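Local coordinates for Sca-family protein (Rickettsia rickettsii, PDB 4LQ8), which is probably involved in cell adhesion as a rickettsial surface cell antigen, represented here by its N-terminal head domain, at residues 147-152 and 258-263; 64-69 and 273-278; 167-172 and 239-244. All coordinates share one frame; numbering follows the deposited sequence. Where two conformers were deposited one is given.

Interaction 1. Residues 147-152 and 258-263; sequences AGYKNV and YFTAHY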
# COMPACT_ATOMS: atom_id res chain seq x y z
N ALA A 147 -2.57 -11.54 -7.20
CA ALA A 147 -2.04 -11.78 -8.54
C ALA A 147 -1.13 -10.62 -8.98
O ALA A 147 -0.09 -10.87 -9.57
CB ALA A 147 -3.18 -11.96 -9.54
N GLY A 148 -1.52 -9.39 -8.65
CA GLY A 148 -0.78 -8.18 -8.97
C GLY A 148 0.59 -8.15 -8.35
O GLY A 148 1.58 -7.94 -9.07
N TYR A 149 0.67 -8.40 -7.01
CA TYR A 149 1.96 -8.42 -6.31
C TYR A 149 2.85 -9.55 -6.81
O TYR A 149 4.04 -9.32 -7.00
CB TYR A 149 1.78 -8.43 -4.77
CG TYR A 149 1.30 -7.10 -4.23
CD1 TYR A 149 2.03 -5.93 -4.43
CD2 TYR A 149 0.11 -7.00 -3.49
CE1 TYR A 149 1.57 -4.70 -3.97
CE2 TYR A 149 -0.34 -5.77 -3.00
CZ TYR A 149 0.39 -4.63 -3.25
OH TYR A 149 -0.03 -3.40 -2.78
N LYS A 150 2.27 -10.74 -7.07
CA LYS A 150 2.99 -11.90 -7.60
C LYS A 150 3.58 -11.59 -8.96
O LYS A 150 4.73 -11.93 -9.22
CB LYS A 150 2.07 -13.14 -7.73
CG LYS A 150 1.91 -13.96 -6.46
CD LYS A 150 0.91 -15.11 -6.67
CE LYS A 150 0.49 -15.78 -5.38
NZ LYS A 150 -0.70 -16.66 -5.57
N ASN A 151 2.80 -10.94 -9.84
CA ASN A 151 3.26 -10.60 -11.18
C ASN A 151 4.35 -9.55 -11.16
O ASN A 151 5.31 -9.67 -11.91
CB ASN A 151 2.09 -10.21 -12.11
CG ASN A 151 1.21 -11.40 -12.45
OD1 ASN A 151 1.36 -12.52 -11.94
ND2 ASN A 151 0.26 -11.19 -13.33
N VAL A 152 4.26 -8.56 -10.27
CA VAL A 152 5.31 -7.53 -10.12
C VAL A 152 6.61 -8.18 -9.64
O VAL A 152 7.66 -8.00 -10.27
CB VAL A 152 4.86 -6.33 -9.24
CG1 VAL A 152 6.02 -5.40 -8.92
CG2 VAL A 152 3.73 -5.57 -9.91
N TYR A 258 1.28 -6.90 0.28
CA TYR A 258 2.39 -6.03 0.67
C TYR A 258 2.04 -4.56 0.74
O TYR A 258 1.07 -4.10 0.13
CB TYR A 258 3.50 -6.16 -0.41
CG TYR A 258 4.03 -7.57 -0.62
CD1 TYR A 258 3.34 -8.49 -1.42
CD2 TYR A 258 5.21 -7.99 -0.03
CE1 TYR A 258 3.77 -9.81 -1.54
CE2 TYR A 258 5.68 -9.30 -0.18
CZ TYR A 258 4.95 -10.20 -0.93
OH TYR A 258 5.40 -11.48 -1.10
N PHE A 259 2.86 -3.83 1.49
CA PHE A 259 2.87 -2.39 1.49
C PHE A 259 4.11 -2.07 0.65
O PHE A 259 5.19 -2.58 0.94
CB PHE A 259 2.99 -1.78 2.90
CG PHE A 259 3.04 -0.27 2.82
CD1 PHE A 259 1.89 0.47 2.55
CD2 PHE A 259 4.25 0.41 2.97
CE1 PHE A 259 1.95 1.87 2.43
CE2 PHE A 259 4.31 1.81 2.86
CZ PHE A 259 3.16 2.52 2.58
N THR A 260 3.95 -1.31 -0.45
CA THR A 260 5.08 -0.98 -1.30
C THR A 260 5.34 0.51 -1.29
O THR A 260 4.42 1.27 -1.05
CB THR A 260 4.95 -1.58 -2.73
OG1 THR A 260 4.01 -0.81 -3.49
CG2 THR A 260 4.56 -3.09 -2.74
N ALA A 261 6.61 0.91 -1.52
CA ALA A 261 7.04 2.30 -1.56
C ALA A 261 8.05 2.44 -2.69
O ALA A 261 8.96 1.61 -2.84
CB ALA A 261 7.63 2.71 -0.21
N HIS A 262 7.84 3.46 -3.53
CA HIS A 262 8.57 3.69 -4.78
C HIS A 262 9.26 5.02 -4.81
O HIS A 262 8.62 6.06 -4.82
CB HIS A 262 7.59 3.49 -5.96
CG HIS A 262 6.86 2.20 -5.81
ND1 HIS A 262 7.47 0.98 -6.11
CD2 HIS A 262 5.64 1.96 -5.27
CE1 HIS A 262 6.59 0.05 -5.79
NE2 HIS A 262 5.47 0.59 -5.28
N TYR A 263 10.59 4.98 -4.76
CA TYR A 263 11.44 6.16 -4.72
C TYR A 263 12.26 6.20 -5.99
O TYR A 263 12.99 5.26 -6.28
CB TYR A 263 12.40 6.11 -3.51
CG TYR A 263 11.73 6.00 -2.15
CD1 TYR A 263 11.29 4.77 -1.67
CD2 TYR A 263 11.61 7.11 -1.32
CE1 TYR A 263 10.76 4.64 -0.38
CE2 TYR A 263 11.07 7.00 -0.04
CZ TYR A 263 10.63 5.77 0.42
OH TYR A 263 10.08 5.67 1.67
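Two tyrosine rings carry the aromatic part of this contact. Tyr-258 turns an edge toward the face of Tyr-149 in an offset edge-to-face pair, with ring centroids 5.6 Å apart and planes at 62°. A CH-pi contact adds to it: Tyr-258 CB stands 4.3 Å from the Tyr-149 ring centroid, almost on the ring normal, and the backbone N of Tyr-258 also lies over that face, nearer the rim.

Two apolar touches accompany the pair. Tyr-149 CB lies 3.7 Å from Tyr-258 CD1, the two side chains running past each other in opposite directions, while the methyl CG2 of Thr-260 approaches Tyr-149 CE1 to 3.6 Å. Helix 135-155 is thus packed on one face of the mixed sheet through strand 258-265, where Tyr-258 and Thr-260, two residues apart, point the same way. A large flat residue suits the helix here: with CG anti to the carbonyl carbon (chi1 -72°), the Tyr-149 ring spans both strand positions.

The polar groups are also engaged. Tyr-149 OH hydrogen-bonds to Ser-277 OG on adjacent strand 271-277. Threonine supplies a methyl for the ring and a hydroxyl for polar neighbours: Thr-260 OG1 pairs with His-262 NE2 at 2.7 Å and also with Ser-277 OG.

Interaction 2. Residues 64-69 and 273-278; sequences PITKAV and LKEISS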
# COMPACT_ATOMS: atom_id res chain seq x y z
N PRO A 64 10.23 1.44 -14.60
CA PRO A 64 9.36 0.26 -14.82
C PRO A 64 8.68 -0.34 -13.60
O PRO A 64 7.61 -0.92 -13.75
CB PRO A 64 10.31 -0.77 -15.48
CG PRO A 64 11.46 0.03 -15.97
CD PRO A 64 11.62 1.15 -15.00
N ILE A 65 9.26 -0.20 -12.39
CA ILE A 65 8.65 -0.75 -11.18
C ILE A 65 7.42 0.07 -10.81
O ILE A 65 6.35 -0.50 -10.60
CB ILE A 65 9.64 -0.85 -9.98
CG1 ILE A 65 11.04 -1.44 -10.40
CG2 ILE A 65 9.03 -1.57 -8.77
CD1 ILE A 65 11.10 -2.63 -11.20
N THR A 66 7.57 1.40 -10.71
CA THR A 66 6.49 2.33 -10.38
C THR A 66 5.35 2.15 -11.38
O THR A 66 4.20 2.02 -10.96
CB THR A 66 7.01 3.76 -10.39
OG1 THR A 66 8.23 3.83 -9.65
CG2 THR A 66 5.99 4.76 -9.84
N LYS A 67 5.69 2.08 -12.69
CA LYS A 67 4.70 1.89 -13.75
C LYS A 67 3.96 0.54 -13.56
O LYS A 67 2.73 0.54 -13.60
CB LYS A 67 5.35 1.98 -15.14
CG LYS A 67 4.31 2.00 -16.27
CD LYS A 67 4.93 2.29 -17.61
CE LYS A 67 3.91 2.34 -18.73
NZ LYS A 67 4.51 2.83 -19.99
N ALA A 68 4.68 -0.57 -13.31
CA ALA A 68 4.08 -1.89 -13.09
C ALA A 68 3.12 -1.88 -11.90
O ALA A 68 2.03 -2.46 -11.99
CB ALA A 68 5.15 -2.94 -12.89
N VAL A 69 3.50 -1.22 -10.79
CA VAL A 69 2.63 -1.14 -9.61
C VAL A 69 1.36 -0.30 -9.93
O VAL A 69 0.28 -0.66 -9.48
CB VAL A 69 3.42 -0.68 -8.34
CG1 VAL A 69 2.49 -0.36 -7.17
CG2 VAL A 69 4.42 -1.77 -7.94
N LEU A 273 10.11 10.06 -3.17
CA LEU A 273 8.93 9.21 -3.03
C LEU A 273 7.87 9.58 -4.07
O LEU A 273 7.30 10.67 -4.02
CB LEU A 273 8.40 9.28 -1.59
CG LEU A 273 7.16 8.42 -1.25
CD1 LEU A 273 7.40 6.91 -1.52
CD2 LEU A 273 6.77 8.63 0.21
N LYS A 274 7.64 8.67 -5.04
CA LYS A 274 6.71 8.91 -6.15
C LYS A 274 5.40 8.17 -5.99
O LYS A 274 4.38 8.57 -6.56
CB LYS A 274 7.37 8.49 -7.50
CG LYS A 274 8.68 9.24 -7.84
CD LYS A 274 8.43 10.65 -8.34
CE LYS A 274 9.71 11.40 -8.57
NZ LYS A 274 9.45 12.80 -9.02
N GLU A 275 5.44 7.04 -5.29
CA GLU A 275 4.26 6.19 -5.21
C GLU A 275 4.35 5.24 -4.06
O GLU A 275 5.44 4.90 -3.61
CB GLU A 275 4.17 5.37 -6.52
CG GLU A 275 2.78 5.01 -6.98
CD GLU A 275 1.85 6.19 -7.22
OE1 GLU A 275 1.12 6.56 -6.28
OE2 GLU A 275 1.85 6.76 -8.33
N ILE A 276 3.19 4.82 -3.58
CA ILE A 276 3.02 3.77 -2.59
C ILE A 276 1.86 2.90 -3.05
O ILE A 276 1.10 3.31 -3.95
CB ILE A 276 2.81 4.28 -1.13
CG1 ILE A 276 1.46 5.07 -0.98
CG2 ILE A 276 4.03 5.07 -0.61
CD1 ILE A 276 1.05 5.37 0.51
N SER A 277 1.71 1.72 -2.46
CA SER A 277 0.54 0.87 -2.72
C SER A 277 0.31 -0.03 -1.54
O SER A 277 1.23 -0.28 -0.76
CB SER A 277 0.70 0.05 -4.01
OG SER A 277 1.36 -1.18 -3.80
N SER A 278 -0.90 -0.56 -1.46
CA SER A 278 -1.28 -1.54 -0.45
C SER A 278 -2.58 -2.18 -0.87
O SER A 278 -3.29 -1.61 -1.71
CB SER A 278 -1.43 -0.86 0.91
OG SER A 278 -2.69 -0.20 1.03
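Thr-66 and Val-69, one helical turn apart near the start of helix 64-90, meet Glu-275 and Ser-277, which project from the same side of strand 271-277. The strand carries a classic beta bulge, in which Lys-274 and Glu-275 both face His-262 of the neighbouring antiparallel strand; this is helix-on-sheet packing in which one of the two strand contacts, Glu-275, belongs to the bulge. No hydrogen bond crosses between the two segments; the touches are van der Waals contacts, methyl to methylene for Thr-66 and methyl to CB and OG for Val-69.

Thr-66 divides its two branches. Its chi1 of -48° sets OG1 beside the backbone N, where the hydroxyl hydrogen-bonds to Glu-264 OE2, and puts the methyl CG2 anti to that N, touching Glu-275 CB at 3.8 Å. A beta-branched residue with one apolar and one polar arm fits such a boundary well.

Toward residues 64-69 Glu-275 presents its CB. Its chi1 of -149° departs from a staggered value, and a bend at chi2 carries the carboxylate aside. There OE2 forms a salt bridge with Arg-70 NE and accepts a bond from Gln-324 N, while OE1 is bonded to Ser-325 OG. These partners probably stabilise the negative charge at a buried position, and they tie the strand both to Arg-70, the next residue of helix 64-90, and to the chain after helix 308-320.

On the other side of the strand, Ile-276 packs on helix 308-320. The helix 64-90 side suits a small residue: Ser-277 brings little bulk beneath Val-69, and its hydroxyl is hydrogen-bonded to Thr-260 OG1. Val-69 holds CG1 anti to its backbone N (chi1 170°), and this one methyl rests 3.7 Å from Ser-277 CB and 3.6 Å from Ser-277 OG.

Interaction 3. Residues 167-172 and 239-244; sequences KPVQWE and LSMVAL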
# COMPACT_ATOMS: atom_id res chain seq x y z
N LYS A 167 15.19 -8.67 -4.50
CA LYS A 167 15.92 -9.63 -3.69
C LYS A 167 15.33 -9.53 -2.27
O LYS A 167 14.80 -8.48 -1.91
CB LYS A 167 17.42 -9.28 -3.67
CG LYS A 167 18.16 -9.79 -4.88
CD LYS A 167 19.65 -9.74 -4.65
CE LYS A 167 20.39 -10.56 -5.69
NZ LYS A 167 21.85 -10.67 -5.39
N PRO A 168 15.41 -10.60 -1.44
CA PRO A 168 14.90 -10.49 -0.07
C PRO A 168 15.68 -9.42 0.71
O PRO A 168 16.90 -9.29 0.55
CB PRO A 168 15.13 -11.90 0.51
CG PRO A 168 15.28 -12.81 -0.71
CD PRO A 168 15.99 -11.94 -1.68
N VAL A 169 14.96 -8.64 1.53
CA VAL A 169 15.58 -7.61 2.38
C VAL A 169 16.47 -8.33 3.41
O VAL A 169 16.07 -9.34 3.98
CB VAL A 169 14.52 -6.68 3.05
CG1 VAL A 169 15.17 -5.75 4.07
CG2 VAL A 169 13.77 -5.87 2.00
N GLN A 170 17.71 -7.86 3.58
CA GLN A 170 18.61 -8.47 4.55
C GLN A 170 18.57 -7.68 5.85
O GLN A 170 19.37 -6.76 6.05
CB GLN A 170 20.06 -8.60 4.00
CG GLN A 170 20.22 -9.53 2.79
CD GLN A 170 19.97 -10.99 3.11
OE1 GLN A 170 18.94 -11.57 2.74
NE2 GLN A 170 20.93 -11.62 3.79
N TRP A 171 17.58 -8.01 6.72
CA TRP A 171 17.40 -7.37 8.02
C TRP A 171 18.44 -7.91 8.98
O TRP A 171 18.64 -9.13 9.06
CB TRP A 171 16.02 -7.67 8.61
CG TRP A 171 14.87 -7.05 7.88
CD1 TRP A 171 13.95 -7.69 7.11
CD2 TRP A 171 14.49 -5.66 7.90
NE1 TRP A 171 13.03 -6.79 6.63
CE2 TRP A 171 13.31 -5.55 7.13
CE3 TRP A 171 15.04 -4.50 8.48
CZ2 TRP A 171 12.69 -4.31 6.89
CZ3 TRP A 171 14.40 -3.29 8.27
CH2 TRP A 171 13.24 -3.20 7.49
N GLU A 172 19.08 -7.00 9.72
CA GLU A 172 20.05 -7.36 10.75
C GLU A 172 19.45 -6.99 12.08
O GLU A 172 18.91 -5.89 12.25
CB GLU A 172 21.38 -6.63 10.53
CG GLU A 172 22.17 -7.18 9.35
CD GLU A 172 23.65 -6.84 9.40
OE1 GLU A 172 24.44 -7.73 9.79
OE2 GLU A 172 24.00 -5.68 9.09
N LEU A 239 10.59 -0.72 -2.39
CA LEU A 239 10.44 -1.55 -1.21
C LEU A 239 9.13 -2.27 -1.22
O LEU A 239 8.11 -1.68 -1.55
CB LEU A 239 10.51 -0.69 0.06
CG LEU A 239 11.75 0.22 0.23
CD1 LEU A 239 11.58 1.10 1.45
CD2 LEU A 239 13.05 -0.63 0.31
N SER A 240 9.15 -3.57 -0.87
CA SER A 240 7.95 -4.41 -0.78
C SER A 240 7.99 -5.10 0.57
O SER A 240 8.77 -6.02 0.75
CB SER A 240 7.91 -5.45 -1.90
OG SER A 240 7.68 -4.85 -3.17
N MET A 241 7.17 -4.63 1.52
CA MET A 241 7.11 -5.15 2.88
C MET A 241 5.86 -5.98 3.06
O MET A 241 4.74 -5.49 2.92
CB MET A 241 7.23 -4.00 3.91
CG MET A 241 8.51 -3.14 3.73
SD MET A 241 10.07 -4.06 3.93
CE MET A 241 11.25 -2.75 3.69
N VAL A 242 6.05 -7.27 3.34
CA VAL A 242 4.96 -8.22 3.48
C VAL A 242 4.07 -7.93 4.72
O VAL A 242 4.54 -7.46 5.76
CB VAL A 242 5.47 -9.69 3.42
CG1 VAL A 242 6.19 -10.10 4.73
CG2 VAL A 242 4.34 -10.67 3.08
N ALA A 243 2.77 -8.20 4.57
CA ALA A 243 1.78 -8.10 5.63
C ALA A 243 2.09 -9.18 6.66
O ALA A 243 2.62 -10.23 6.28
CB ALA A 243 0.40 -8.34 5.04
N LEU A 244 1.82 -8.94 7.94
CA LEU A 244 2.07 -9.95 8.96
C LEU A 244 0.74 -10.46 9.47
O LEU A 244 -0.20 -9.67 9.61
CB LEU A 244 2.88 -9.40 10.15
CG LEU A 244 4.34 -9.05 9.91
CD1 LEU A 244 4.99 -8.58 11.20
CD2 LEU A 244 5.14 -10.24 9.35
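The thioether end of Met-241 lies against the benzo side of the Trp-171 indole, where the two side chains cross obliquely. The sulfur sits at the edge of the ring: Met-241 SD is 5.3 Å from the centroid of the six-membered ring of Trp-171 and 79° off the ring normal. The touching atom of the indole is CZ2, which has Met-241 SD at 4.0 Å and Met-241 CE at 3.8 Å.

The shape of the methionine explains this reach. Its CB does not head for the other segment, but the chain bends at chi2 (-61°), and its last torsion is extended, which delivers the methyl to the indole. A flexible, unbranched residue suits a place where the strand itself passes well away from its partner.

Val-169 adds to the apolar group from its own segment. Its CG2 is 4.4 Å from Met-241 CE, a looser touch, while its other methyl, CG1, stands 3.5 Å above the plane of the Trp-171 indole, toward the rim. The two branches of one valine therefore serve both neighbours.

The rotation of the indole is probably steadied by its N-H, since Trp-171 NE1 hydrogen-bonds to Asp-32 OD2. The other oxygen of that carboxylate, OD1, accepts a bond from the backbone N of Val-242, so Asp-32 links both segments. Tryptophan suits the position, having a polar edge for Asp-32 and a broad apolar surface that also packs on Leu-196 and Ile-224.

Residues 167-172 lead from short strand 167-168 of the mixed sheet to strand 172-173 of the six-stranded antiparallel sheet, and Met-241 likewise touches Leu-196 and Ile-224 across from its own strand. This is a Met-aromatic contact within the apolar layer between two beta sheets.

From the N terminus, helix 64-90 comes first, and its first turns meet strand 271-277 some two hundred residues later in interaction 2, which closes the longest loop. Helix 135-155 follows and meets strand 258-265 in interaction 1, a shorter loop lying wholly within the first. Shorter still is interaction 3, which joins residues 167-172 to strand 236-245 inside the span of interaction 1. The three loops are therefore concentric and none cross. On the return path, strands 236-245, 258-265 and 271-277 are successive antiparallel neighbours in the mixed sheet. Interactions 1 and 2 fix helices to adjacent strands of it, whereas interaction 3 ties it to the six-stranded sheet.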